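Local coordinates for protein of unknown function DUF574 (PDB 3GIW) that is of unassigned function but, as a Rossmann-fold S-adenosyl methyltransferase family member with a site for S-adenosyl-L-homocysteine, probably transfers methyl groups, at residues 24-29 against 36-41; 47-50 against 55-58; 60-65 against 165-170; 87-92 against 114-119; 212-217 against 222-227. One frame throughout, in Å; residues are numbered along the deposited sequence. Where two conformers were deposited one is given.

In the fold
Contacts 1, 3 and 4 surround the site where S-adenosyl-L-homocysteine binds; the ligand is absent from this model, though Y28, N62, R63 and D112 are among its binding residues. Contact 1 reaches contact 3 through a probable hydrogen bond between Y28 OH and N62 ND2 (3.1 Å), and contact 4 through a salt bridge between R26 NH2 and D114 OD1 (2.9 Å). Contacts 2 and 5 lie farther out on the helical flank, their centres about 13 Å apart, and meet where M48 CE packs 3.5 Å from Y217 CD2. Helix 39-51 is common to contacts 1 and 2, helix 55-75 to contacts 2 and 3. Contact 4 touches neither 2 nor 5.

Contact 1. Residues 24-29 against 36-41; sequences SARIYD and DYYPAD
R26 and D41 carry this contact: the arginine's aliphatic stem lies against the aspartate's carboxylate, with R26 CB 3.4 Å and R26 CD 3.6 Å from D41 OD2. The R26 side chain leaves the helix with CG anti to its own carbonyl carbon (chi1 -56°) and then runs out extended, which carries the guanidinium past D41 instead of onto it. NH1 and OD2 are joined through one water, 2.8 Å from R26 NH1, which it accepts from, and 2.8 Å from D41 OD2, to which it donates. NH1 also comes obliquely to the Y38 ring at CD2. The stronger polar partners of the guanidinium are the carbonyl of I17 and the carboxylate of D114. On D41, the anti lone pair of OD2 takes the N-H of Y38, the N-cap residue of helix 39-51, at 2.9 Å, while OD1 accepts from H23 N. An alanine at D41 is likely to leave the Y38 N-H and the bridging water without their acceptor and to open a gap under the R26 stem. Farther along, D29 OD2 accepts from D36 N at 2.9 Å, met nearly along the C-O bond. Helix 24-31, which contributes Y28 to the S-adenosyl-L-homocysteine site, is thus tied to the start of helix 39-51 by carboxylates gripping backbone N-H groups, with the R26 charge lying close by and probably offsetting that of D41.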
# COMPACT_ATOMS: atom_id res chain seq x y z
N SER A 24 5.47 -10.13 6.21
CA SER A 24 5.83 -8.78 5.76
C SER A 24 5.08 -7.66 6.52
O SER A 24 5.68 -6.62 6.88
CB SER A 24 5.67 -8.62 4.24
OG SER A 24 4.35 -8.82 3.81
N ALA A 25 3.77 -7.81 6.75
CA ALA A 25 3.02 -6.74 7.40
C ALA A 25 3.48 -6.50 8.82
O ALA A 25 3.44 -5.39 9.35
CB ALA A 25 1.54 -7.08 7.40
N ARG A 26 3.87 -7.59 9.49
CA ARG A 26 4.32 -7.55 10.87
C ARG A 26 5.74 -6.98 11.01
O ARG A 26 6.03 -6.25 11.96
CB ARG A 26 4.24 -8.97 11.49
CG ARG A 26 2.84 -9.61 11.39
CD ARG A 26 2.83 -11.07 11.82
NE ARG A 26 1.72 -11.79 11.17
CZ ARG A 26 1.42 -13.07 11.44
NH1 ARG A 26 2.17 -13.75 12.31
NH2 ARG A 26 0.40 -13.66 10.83
N ILE A 27 6.62 -7.31 10.06
CA ILE A 27 7.94 -6.65 10.03
C ILE A 27 7.77 -5.14 9.86
O ILE A 27 8.42 -4.34 10.56
CB ILE A 27 8.81 -7.20 8.85
CG1 ILE A 27 9.18 -8.67 9.08
CG2 ILE A 27 10.07 -6.33 8.64
CD1 ILE A 27 9.73 -9.39 7.84
N TYR A 28 6.90 -4.74 8.94
CA TYR A 28 6.67 -3.31 8.69
C TYR A 28 6.18 -2.64 9.99
O TYR A 28 6.69 -1.57 10.42
CB TYR A 28 5.65 -3.17 7.57
CG TYR A 28 5.29 -1.78 7.14
CD1 TYR A 28 4.21 -1.12 7.70
CD2 TYR A 28 5.96 -1.14 6.10
CE1 TYR A 28 3.86 0.15 7.27
CE2 TYR A 28 5.58 0.10 5.65
CZ TYR A 28 4.54 0.74 6.23
OH TYR A 28 4.19 2.00 5.74
N ASP A 29 5.20 -3.26 10.66
CA ASP A 29 4.70 -2.69 11.89
C ASP A 29 5.78 -2.59 12.97
O ASP A 29 5.87 -1.57 13.66
CB ASP A 29 3.49 -3.48 12.41
CG ASP A 29 2.64 -2.70 13.38
OD1 ASP A 29 2.16 -1.61 13.00
OD2 ASP A 29 2.43 -3.18 14.50
N ASP A 36 2.20 -5.03 16.78
CA ASP A 36 1.54 -6.21 16.22
C ASP A 36 2.55 -7.10 15.46
O ASP A 36 2.53 -7.20 14.21
CB ASP A 36 0.30 -5.81 15.40
CG ASP A 36 -0.80 -5.24 16.29
OD1 ASP A 36 -1.24 -6.04 17.16
OD2 ASP A 36 -1.16 -4.04 16.19
N TYR A 37 3.46 -7.72 16.21
CA TYR A 37 4.55 -8.50 15.63
C TYR A 37 4.98 -9.55 16.68
O TYR A 37 4.67 -9.40 17.86
CB TYR A 37 5.73 -7.56 15.22
CG TYR A 37 6.46 -6.94 16.40
CD1 TYR A 37 7.48 -7.63 17.05
CD2 TYR A 37 6.08 -5.69 16.91
CE1 TYR A 37 8.14 -7.10 18.15
CE2 TYR A 37 6.71 -5.18 18.02
CZ TYR A 37 7.77 -5.87 18.63
OH TYR A 37 8.38 -5.34 19.76
N TYR A 38 5.76 -10.53 16.23
CA TYR A 38 6.27 -11.61 17.05
C TYR A 38 7.79 -11.66 16.95
O TYR A 38 8.38 -10.98 16.11
CB TYR A 38 5.61 -12.92 16.59
CG TYR A 38 4.12 -12.90 16.85
CD1 TYR A 38 3.62 -13.09 18.12
CD2 TYR A 38 3.21 -12.64 15.83
CE1 TYR A 38 2.25 -13.04 18.38
CE2 TYR A 38 1.84 -12.59 16.08
CZ TYR A 38 1.38 -12.80 17.35
OH TYR A 38 0.02 -12.75 17.64
N PRO A 39 8.45 -12.42 17.83
CA PRO A 39 9.91 -12.48 17.77
C PRO A 39 10.51 -12.77 16.38
O PRO A 39 11.55 -12.19 16.04
CB PRO A 39 10.25 -13.60 18.78
CG PRO A 39 9.12 -13.56 19.75
CD PRO A 39 7.90 -13.21 18.96
N ALA A 40 9.90 -13.65 15.59
CA ALA A 40 10.40 -13.90 14.22
C ALA A 40 10.42 -12.62 13.35
O ALA A 40 11.32 -12.44 12.51
CB ALA A 40 9.60 -14.98 13.53
N ASP A 41 9.43 -11.75 13.55
CA ASP A 41 9.36 -10.47 12.81
C ASP A 41 10.43 -9.48 13.26
O ASP A 41 11.06 -8.80 12.45
CB ASP A 41 7.98 -9.86 12.97
CG ASP A 41 6.88 -10.79 12.55
OD1 ASP A 41 6.89 -11.22 11.38
OD2 ASP A 41 6.02 -11.06 13.43
O HOH W 1 4.87 -13.59 12.87
O HOH W 2 0.46 -1.92 16.26

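Contact 2. Residues 47-50 against 55-58; sequences AMSR and LPVH
L55 reaches from the first turn of helix 55-75 toward M48 and S49 near the end of helix 39-51. Its CB is the first atom to meet the other segment, 4.0 Å from S49 OG. With CG swung anti to the backbone N (chi1 -176°), the branch is carried on toward helix 39-51, and CG itself is a spacer. CD2 does most of the touching: it lies 3.7 Å from M48 CB and 3.8 Å from S49 OG, so one methyl fills the angle between two successive side chains. CD1, the other branch, turns off from both. It is the base of M48, a selenomethionine, that L55 uses; from CB the rest of that chain runs out extended and away, to pack with E216 and Y217 of helix 207-219. S49 OG is held by a hydrogen bond to the carbonyl of G45, one turn earlier in its own helix, and so offers L55 a hydroxyl already engaged. P56 adds a looser touch, with its ring carbon CD 4.2 Å from S49 OG. This is van der Waals packing, one apolar pair plus carbons against a hydroxyl, at the corner where the chain turns from one helix into the next, their CA atoms approaching to 5.6 Å at S49 and L55. Helix 24-31 lines the corner too, since I31 touches S49, L55 and P56, while helix 207-219 receives the far end of M48.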
# COMPACT_ATOMS: atom_id res chain seq x y z
N ALA A 47 17.78 -7.86 11.39
CA ALA A 47 18.75 -8.30 10.38
C ALA A 47 18.74 -7.36 9.18
O ALA A 47 19.79 -7.04 8.61
CB ALA A 47 18.48 -9.75 9.94
N MSE A 48 17.55 -6.94 8.76
CA MSE A 48 17.45 -6.07 7.59
C MSE A 48 17.99 -4.67 7.85
O MSE A 48 18.66 -4.07 6.99
CB MSE A 48 16.02 -5.99 7.15
CG MSE A 48 15.50 -7.32 6.66
SE MSE A 48 13.54 -7.33 6.51
CE MSE A 48 13.41 -9.12 5.80
N SER A 49 17.70 -4.12 9.03
CA SER A 49 18.24 -2.81 9.42
C SER A 49 19.78 -2.83 9.54
O SER A 49 20.41 -1.79 9.32
CB SER A 49 17.62 -2.31 10.73
OG SER A 49 16.24 -2.03 10.56
N ARG A 50 20.37 -3.98 9.89
CA ARG A 50 21.83 -4.10 9.92
C ARG A 50 22.40 -3.93 8.51
O ARG A 50 23.47 -3.35 8.33
CB ARG A 50 22.28 -5.43 10.56
CG ARG A 50 22.19 -5.44 12.09
CD ARG A 50 22.49 -6.83 12.67
NE ARG A 50 22.32 -6.86 14.11
CZ ARG A 50 22.49 -7.95 14.85
NH1 ARG A 50 22.81 -9.10 14.27
NH2 ARG A 50 22.35 -7.90 16.18
N LEU A 55 16.31 1.57 6.67
CA LEU A 55 15.03 0.85 6.57
C LEU A 55 13.84 1.56 7.28
O LEU A 55 12.75 1.70 6.70
CB LEU A 55 15.17 -0.64 6.97
CG LEU A 55 13.91 -1.48 6.80
CD1 LEU A 55 13.54 -1.63 5.34
CD2 LEU A 55 14.10 -2.84 7.48
N PRO A 56 14.02 2.01 8.54
CA PRO A 56 12.88 2.70 9.21
C PRO A 56 12.50 4.03 8.55
O PRO A 56 11.35 4.40 8.58
CB PRO A 56 13.34 2.89 10.66
CG PRO A 56 14.61 2.05 10.81
CD PRO A 56 15.18 1.82 9.43
N VAL A 57 13.47 4.77 8.00
CA VAL A 57 13.19 6.03 7.30
C VAL A 57 12.34 5.72 6.07
O VAL A 57 11.32 6.36 5.81
CB VAL A 57 14.52 6.74 6.93
CG1 VAL A 57 14.28 7.87 5.94
CG2 VAL A 57 15.23 7.28 8.21
N HIS A 58 12.74 4.69 5.33
CA HIS A 58 11.98 4.21 4.16
C HIS A 58 10.54 3.81 4.50
O HIS A 58 9.58 4.23 3.85
CB HIS A 58 12.79 3.05 3.51
CG HIS A 58 12.02 2.11 2.64
ND1 HIS A 58 11.82 2.33 1.28
CD2 HIS A 58 11.48 0.90 2.91
CE1 HIS A 58 11.16 1.30 0.79
NE2 HIS A 58 10.92 0.43 1.75

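Contact 3. Residues 60-65 against 165-170; sequences RANRDW and TVIAIV
N62 pushes its amide against I167 and A168 of segment 165-170, where ND2 lies 3.5 Å from A168 CB and 3.8 Å from I167 CG2. This is the close-packed part. The amide gets there because CG stands anti to the backbone N (chi1 174°), pointing straight off the helix at the strand. Its polar atoms are satisfied by other residues: OD1 is hydrogen-bonded to S199 OG, which also bonds A168 N, and ND2 to Y28 OH. A leucine at N62 would still fill space but would probably leave S199 and Y28 without their amide partners and Y28 freer to turn. One helical turn on, W65 meets I167 with the corner of its six-membered ring: CZ3 is 3.8 Å from I167 CD1, which approaches obliquely, and 3.9 Å from I167 CG1, which lies in plane at the ring edge. The other side of the helix is loose by comparison. R60 and D64 are exposed and take no part, and R63 starts out away from the strand, its tip approaching no nearer than 7.0 Å. N62 and R63 both bind S-adenosyl-L-homocysteine, so the packed and the looser side alike serve the cofactor site. At A168 the backbone takes the left-handed conformation (phi 60°). Helix 55-75 thus lies across one face of the central sheet: N62 and A168 touch M269 and W65 touches V273 on strand 269-275, while I167 packs beside S199 of strand 195-201.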
# COMPACT_ATOMS: atom_id res chain seq x y z
N ARG A 60 8.69 4.53 7.26
CA ARG A 60 7.93 5.67 7.72
C ARG A 60 7.55 6.60 6.54
O ARG A 60 6.40 7.10 6.47
CB ARG A 60 8.72 6.36 8.83
CG ARG A 60 8.80 5.50 10.11
CD ARG A 60 9.79 6.01 11.17
NE ARG A 60 9.23 5.91 12.53
CZ ARG A 60 9.47 4.95 13.43
NH1 ARG A 60 10.29 3.93 13.19
NH2 ARG A 60 8.88 5.01 14.62
N ALA A 61 8.46 6.79 5.58
CA ALA A 61 8.17 7.64 4.45
C ALA A 61 7.06 7.05 3.57
O ALA A 61 6.26 7.79 2.98
CB ALA A 61 9.46 7.88 3.58
N ASN A 62 7.01 5.74 3.44
CA ASN A 62 5.93 5.11 2.69
C ASN A 62 4.57 5.35 3.36
O ASN A 62 3.58 5.71 2.69
CB ASN A 62 6.18 3.62 2.51
CG ASN A 62 5.00 2.91 1.85
OD1 ASN A 62 4.88 2.95 0.63
ND2 ASN A 62 4.11 2.35 2.66
N ARG A 63 4.52 5.23 4.69
CA ARG A 63 3.28 5.49 5.42
C ARG A 63 2.88 6.95 5.26
O ARG A 63 1.68 7.26 5.03
CB ARG A 63 3.37 5.06 6.88
CG ARG A 63 1.98 5.04 7.57
CD ARG A 63 1.09 3.89 7.13
NE ARG A 63 -0.27 4.00 7.68
CZ ARG A 63 -1.19 3.04 7.59
NH1 ARG A 63 -0.90 1.89 6.99
NH2 ARG A 63 -2.41 3.24 8.10
N ASP A 64 3.82 7.88 5.40
CA ASP A 64 3.53 9.31 5.26
C ASP A 64 3.00 9.63 3.85
O ASP A 64 2.07 10.44 3.69
CB ASP A 64 4.80 10.15 5.53
CG ASP A 64 5.23 10.16 7.00
OD1 ASP A 64 4.43 9.81 7.89
OD2 ASP A 64 6.40 10.52 7.26
N TRP A 65 3.57 8.98 2.84
CA TRP A 65 3.15 9.12 1.46
C TRP A 65 1.69 8.68 1.32
O TRP A 65 0.90 9.39 0.68
CB TRP A 65 4.08 8.34 0.48
CG TRP A 65 3.60 8.49 -0.94
CD1 TRP A 65 3.87 9.51 -1.77
CD2 TRP A 65 2.71 7.62 -1.65
NE1 TRP A 65 3.21 9.35 -2.97
CE2 TRP A 65 2.47 8.20 -2.90
CE3 TRP A 65 2.08 6.42 -1.33
CZ2 TRP A 65 1.62 7.61 -3.84
CZ3 TRP A 65 1.22 5.87 -2.26
CH2 TRP A 65 1.03 6.45 -3.49
N THR A 165 -6.14 1.68 -4.20
CA THR A 165 -4.84 1.88 -3.53
C THR A 165 -4.10 0.54 -3.37
O THR A 165 -4.64 -0.40 -2.75
CB THR A 165 -4.99 2.67 -2.20
OG1 THR A 165 -5.88 2.02 -1.32
CG2 THR A 165 -5.60 4.05 -2.47
N VAL A 166 -2.91 0.45 -3.94
CA VAL A 166 -2.08 -0.78 -3.92
C VAL A 166 -0.70 -0.32 -3.41
O VAL A 166 0.18 -0.02 -4.21
CB VAL A 166 -2.00 -1.47 -5.31
CG1 VAL A 166 -1.29 -2.79 -5.18
CG2 VAL A 166 -3.44 -1.69 -5.89
N ILE A 167 -0.59 -0.21 -2.09
CA ILE A 167 0.52 0.46 -1.42
C ILE A 167 1.36 -0.53 -0.61
O ILE A 167 0.86 -1.32 0.18
CB ILE A 167 -0.04 1.59 -0.53
CG1 ILE A 167 -0.77 2.61 -1.43
CG2 ILE A 167 1.11 2.23 0.28
CD1 ILE A 167 -1.49 3.75 -0.72
N ALA A 168 2.66 -0.54 -0.91
CA ALA A 168 3.62 -1.36 -0.16
C ALA A 168 3.29 -2.85 -0.24
O ALA A 168 3.41 -3.60 0.74
CB ALA A 168 3.74 -0.86 1.32
N ILE A 169 2.84 -3.30 -1.41
CA ILE A 169 2.47 -4.72 -1.61
C ILE A 169 2.99 -5.34 -2.92
O ILE A 169 3.34 -6.52 -2.96
CB ILE A 169 0.93 -4.91 -1.54
CG1 ILE A 169 0.56 -6.37 -1.89
CG2 ILE A 169 0.21 -3.98 -2.48
CD1 ILE A 169 -0.82 -6.78 -1.44
N VAL A 170 3.06 -4.57 -4.00
CA VAL A 170 3.24 -5.15 -5.29
C VAL A 170 4.61 -5.84 -5.49
O VAL A 170 4.78 -6.78 -6.32
CB VAL A 170 2.91 -4.11 -6.41
CG1 VAL A 170 4.12 -3.22 -6.74
CG2 VAL A 170 2.40 -4.86 -7.65

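Contact 4. Residues 87-92 against 114-119; sequences TGIPTS and DPIVLT
V117 lies against the flat G88-I89 peptide, its CG2 over one face of the carbonyl and 3.5 Å from G88 O, while CG1 reaches past the oxygen at the same 3.5 Å. Both methyls of the fork sit on the same face of the peptide. The second flat group is the D114 carboxylate, at the N-cap of the short helix 115-119. Its OD1 accepts from I116 N at 2.9 Å, and the donor stands above the carboxylate plane, 38° out of it; the same oxygen also takes the salt bridge from R26. Beside the valine, I89 sends CD1 to within 3.5 Å of I116 CG2, snug for two methyls, though I89 was modelled in two conformers and the closeness is doubtful. With I116 CG1 anti to the backbone N (chi1 -159°), it is CG2 that meets I89. At the far end of the short helix, T119 OG1 donates to I116 O at 2.7 Å. Residues 87-92 follow the first sheet strand and continue the glycine-containing loop that, in Rossmann-fold methyltransferases, turns beneath the cofactor; G88 has the positive phi (76°) that favours glycine, and its N-H bonds D112, a residue that binds S-adenosyl-L-homocysteine. Across the contact itself the chemistry is methyl against methyl and methyl against carbonyl, so shape positions the loop on the short helix, while the polar link runs through D112, which also accepts from D114 N.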
# COMPACT_ATOMS: atom_id res chain seq x y z
N THR A 87 -3.82 -4.01 2.91
CA THR A 87 -3.97 -3.01 3.96
C THR A 87 -2.87 -3.05 5.06
O THR A 87 -2.42 -1.99 5.56
CB THR A 87 -5.35 -3.16 4.61
OG1 THR A 87 -6.34 -2.89 3.59
CG2 THR A 87 -5.54 -2.19 5.85
N GLY A 88 -2.47 -4.24 5.43
CA GLY A 88 -1.46 -4.40 6.48
C GLY A 88 -2.06 -4.17 7.87
O GLY A 88 -3.28 -4.10 8.04
N ILE A 89 -1.20 -4.01 8.85
CA ILE A 89 -1.61 -3.81 10.25
C ILE A 89 -2.24 -2.43 10.40
O ILE A 89 -1.62 -1.43 10.01
CB ILE A 89 -0.37 -3.88 11.22
CG1 ILE A 89 0.44 -5.19 11.08
CG2 ILE A 89 -0.83 -3.67 12.65
CD1 ILE A 89 -0.39 -6.47 11.21
N PRO A 90 -3.45 -2.33 10.99
CA PRO A 90 -4.04 -1.01 11.23
C PRO A 90 -3.08 -0.10 12.01
O PRO A 90 -2.47 -0.52 12.99
CB PRO A 90 -5.30 -1.34 12.04
CG PRO A 90 -5.66 -2.63 11.59
CD PRO A 90 -4.37 -3.38 11.41
N THR A 91 -2.95 1.14 11.55
CA THR A 91 -2.06 2.13 12.14
C THR A 91 -2.67 3.52 11.97
O THR A 91 -3.13 3.87 10.90
CB THR A 91 -0.68 2.13 11.45
OG1 THR A 91 -0.21 0.78 11.31
CG2 THR A 91 0.33 2.97 12.24
N SER A 92 -2.64 4.31 13.02
CA SER A 92 -3.35 5.58 13.07
C SER A 92 -2.53 6.69 12.43
O SER A 92 -1.33 6.84 12.72
CB SER A 92 -3.63 5.95 14.52
OG SER A 92 -4.54 7.01 14.57
N ASP A 114 -3.01 -11.65 5.25
CA ASP A 114 -2.36 -12.07 6.49
C ASP A 114 -3.45 -12.25 7.55
O ASP A 114 -4.14 -11.29 7.87
CB ASP A 114 -1.34 -11.03 6.92
CG ASP A 114 -0.57 -11.43 8.16
OD1 ASP A 114 -1.15 -12.21 8.93
OD2 ASP A 114 0.59 -10.98 8.33
N PRO A 115 -3.64 -13.48 8.08
CA PRO A 115 -4.67 -13.71 9.10
C PRO A 115 -4.62 -12.75 10.33
O PRO A 115 -5.66 -12.57 10.97
CB PRO A 115 -4.42 -15.15 9.54
CG PRO A 115 -3.77 -15.77 8.36
CD PRO A 115 -2.94 -14.74 7.74
N ILE A 116 -3.47 -12.17 10.68
CA ILE A 116 -3.43 -11.25 11.83
C ILE A 116 -4.30 -9.99 11.58
O ILE A 116 -4.88 -9.39 12.50
CB ILE A 116 -1.98 -10.84 12.18
CG1 ILE A 116 -1.90 -10.32 13.62
CG2 ILE A 116 -1.41 -9.78 11.18
CD1 ILE A 116 -0.47 -10.04 14.11
N VAL A 117 -4.42 -9.57 10.31
CA VAL A 117 -5.20 -8.36 10.03
C VAL A 117 -6.68 -8.57 10.42
O VAL A 117 -7.32 -7.70 11.03
CB VAL A 117 -5.01 -7.84 8.56
CG1 VAL A 117 -5.81 -6.54 8.33
CG2 VAL A 117 -3.51 -7.62 8.31
N LEU A 118 -7.23 -9.73 10.08
CA LEU A 118 -8.60 -10.06 10.49
C LEU A 118 -8.75 -9.90 12.02
O LEU A 118 -9.72 -9.33 12.47
CB LEU A 118 -8.97 -11.48 10.05
CG LEU A 118 -10.42 -11.88 10.40
CD1 LEU A 118 -11.48 -10.96 9.76
CD2 LEU A 118 -10.65 -13.36 10.03
N THR A 119 -7.78 -10.37 12.79
CA THR A 119 -7.88 -10.25 14.26
C THR A 119 -7.90 -8.81 14.76
O THR A 119 -8.38 -8.55 15.88
CB THR A 119 -6.76 -11.00 15.02
OG1 THR A 119 -5.51 -10.30 14.94
CG2 THR A 119 -6.62 -12.44 14.48

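Contact 5. Residues 212-217 against 222-227; sequences RVAREY and MPMRLR
Y217, in the last turns of helix 207-219, is held between two selenomethionines of the chain as it doubles back past the helix. The first tie is in the backbone: M222 N donates to Y217 O at 2.9 Å. Both selenomethionines then make Met-aromatic contacts with the tyrosine ring. M222 comes at the edge, its SE 5.3 Å from the ring centroid and 79° off the normal, and its terminal CE touches Y217 CD1 at 3.9 Å. M224, modelled in two conformers, approaches obliquely in the one described here, with SE 4.3 Å from the centroid and nearest to CD2. The two chains bend in opposite senses at their last torsion, -75° in M222 and 76° in M224. The segment 222-227 belongs to the loop joining helix 207-219 to helix 229-234, on the outer flank of the Rossmann fold, where Y217 also packs on I27 of helix 24-31 and M48 of helix 39-51. A turn earlier on the helix, A214 offers a small face: its CB meets L226 CD1 at 4.0 Å and M224 SE at 4.1 Å. A water completes the join, donating to A214 O and accepting from M224 N, each at 2.9 Å.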
# COMPACT_ATOMS: atom_id res chain seq x y z
N ARG A 212 20.61 -6.49 -0.59
CA ARG A 212 20.82 -7.35 0.56
C ARG A 212 19.53 -7.52 1.38
O ARG A 212 19.21 -8.64 1.82
CB ARG A 212 21.97 -6.81 1.44
CG ARG A 212 23.36 -6.97 0.82
CD ARG A 212 23.82 -8.40 0.93
NE ARG A 212 24.14 -8.73 2.32
CZ ARG A 212 24.71 -9.87 2.73
NH1 ARG A 212 25.06 -10.81 1.86
NH2 ARG A 212 24.95 -10.06 4.02
N VAL A 213 18.78 -6.42 1.54
CA VAL A 213 17.48 -6.50 2.25
C VAL A 213 16.53 -7.44 1.50
O VAL A 213 15.92 -8.32 2.09
CB VAL A 213 16.85 -5.10 2.47
CG1 VAL A 213 15.36 -5.20 2.94
CG2 VAL A 213 17.68 -4.32 3.51
N ALA A 214 16.47 -7.31 0.18
CA ALA A 214 15.60 -8.17 -0.62
C ALA A 214 15.98 -9.63 -0.46
O ALA A 214 15.12 -10.51 -0.38
CB ALA A 214 15.62 -7.74 -2.09
N ARG A 215 17.29 -9.92 -0.39
CA ARG A 215 17.74 -11.28 -0.21
C ARG A 215 17.43 -11.81 1.20
O ARG A 215 17.18 -13.03 1.34
CB ARG A 215 19.20 -11.43 -0.62
CG ARG A 215 19.36 -11.15 -2.14
CD ARG A 215 20.71 -11.49 -2.71
NE ARG A 215 21.81 -10.60 -2.32
CZ ARG A 215 22.10 -9.45 -2.93
NH1 ARG A 215 21.35 -8.96 -3.90
NH2 ARG A 215 23.16 -8.77 -2.53
N GLU A 216 17.37 -10.94 2.22
CA GLU A 216 16.90 -11.36 3.54
C GLU A 216 15.42 -11.74 3.50
O GLU A 216 15.00 -12.71 4.13
CB GLU A 216 17.14 -10.26 4.58
CG GLU A 216 18.60 -9.91 4.86
CD GLU A 216 19.38 -11.02 5.52
OE1 GLU A 216 18.79 -11.78 6.29
OE2 GLU A 216 20.61 -11.13 5.24
N TYR A 217 14.60 -10.97 2.80
CA TYR A 217 13.19 -11.38 2.56
C TYR A 217 13.04 -12.72 1.84
O TYR A 217 12.30 -13.58 2.30
CB TYR A 217 12.42 -10.30 1.78
CG TYR A 217 11.89 -9.13 2.59
CD1 TYR A 217 10.64 -9.19 3.21
CD2 TYR A 217 12.58 -7.94 2.64
CE1 TYR A 217 10.13 -8.11 3.94
CE2 TYR A 217 12.07 -6.85 3.33
CZ TYR A 217 10.85 -6.95 4.01
OH TYR A 217 10.34 -5.84 4.67
N MSE A 222 9.79 -14.82 1.49
CA MSE A 222 9.04 -13.67 0.99
C MSE A 222 9.81 -13.03 -0.16
O MSE A 222 10.24 -11.88 -0.06
CB MSE A 222 8.86 -12.62 2.11
CG MSE A 222 8.07 -13.12 3.30
SE MSE A 222 8.07 -11.91 4.82
CE MSE A 222 9.97 -12.33 5.39
N PRO A 223 9.93 -13.76 -1.29
CA PRO A 223 10.74 -13.17 -2.36
C PRO A 223 10.12 -11.88 -2.92
O PRO A 223 8.88 -11.70 -2.93
CB PRO A 223 10.80 -14.27 -3.41
CG PRO A 223 9.56 -15.07 -3.19
CD PRO A 223 9.36 -15.06 -1.68
N MSE A 224 10.99 -10.96 -3.33
CA MSE A 224 10.60 -9.67 -3.83
C MSE A 224 10.96 -9.49 -5.30
O MSE A 224 11.94 -10.06 -5.79
CB MSE A 224 11.34 -8.59 -3.07
CG MSE A 224 11.06 -8.59 -1.59
SE MSE A 224 11.82 -7.01 -0.85
CE MSE A 224 10.51 -5.77 -1.47
N ARG A 225 10.19 -8.67 -5.98
CA ARG A 225 10.50 -8.18 -7.30
C ARG A 225 10.58 -6.65 -7.20
O ARG A 225 9.56 -5.98 -7.13
CB ARG A 225 9.46 -8.60 -8.32
CG ARG A 225 9.73 -8.03 -9.71
CD ARG A 225 11.11 -8.45 -10.26
NE ARG A 225 11.06 -8.37 -11.71
CZ ARG A 225 11.36 -7.30 -12.43
NH1 ARG A 225 11.84 -6.20 -11.90
NH2 ARG A 225 11.21 -7.35 -13.76
N LEU A 226 11.81 -6.14 -7.15
CA LEU A 226 12.09 -4.70 -7.19
C LEU A 226 12.18 -4.24 -8.63
O LEU A 226 12.69 -4.97 -9.49
CB LEU A 226 13.34 -4.38 -6.34
CG LEU A 226 13.23 -4.81 -4.87
CD1 LEU A 226 14.56 -4.50 -4.21
CD2 LEU A 226 12.05 -4.16 -4.12
N ARG A 227 11.68 -3.04 -8.88
CA ARG A 227 11.48 -2.54 -10.23
C ARG A 227 12.20 -1.23 -10.53
O ARG A 227 12.40 -0.39 -9.63
CB ARG A 227 9.97 -2.36 -10.46
CG ARG A 227 9.23 -3.65 -10.61
CD ARG A 227 7.71 -3.48 -10.74
NE ARG A 227 7.09 -4.80 -11.00
CZ ARG A 227 6.72 -5.67 -10.07
NH1 ARG A 227 6.83 -5.41 -8.79
NH2 ARG A 227 6.17 -6.82 -10.44
O HOH W 3 13.89 -11.06 -2.91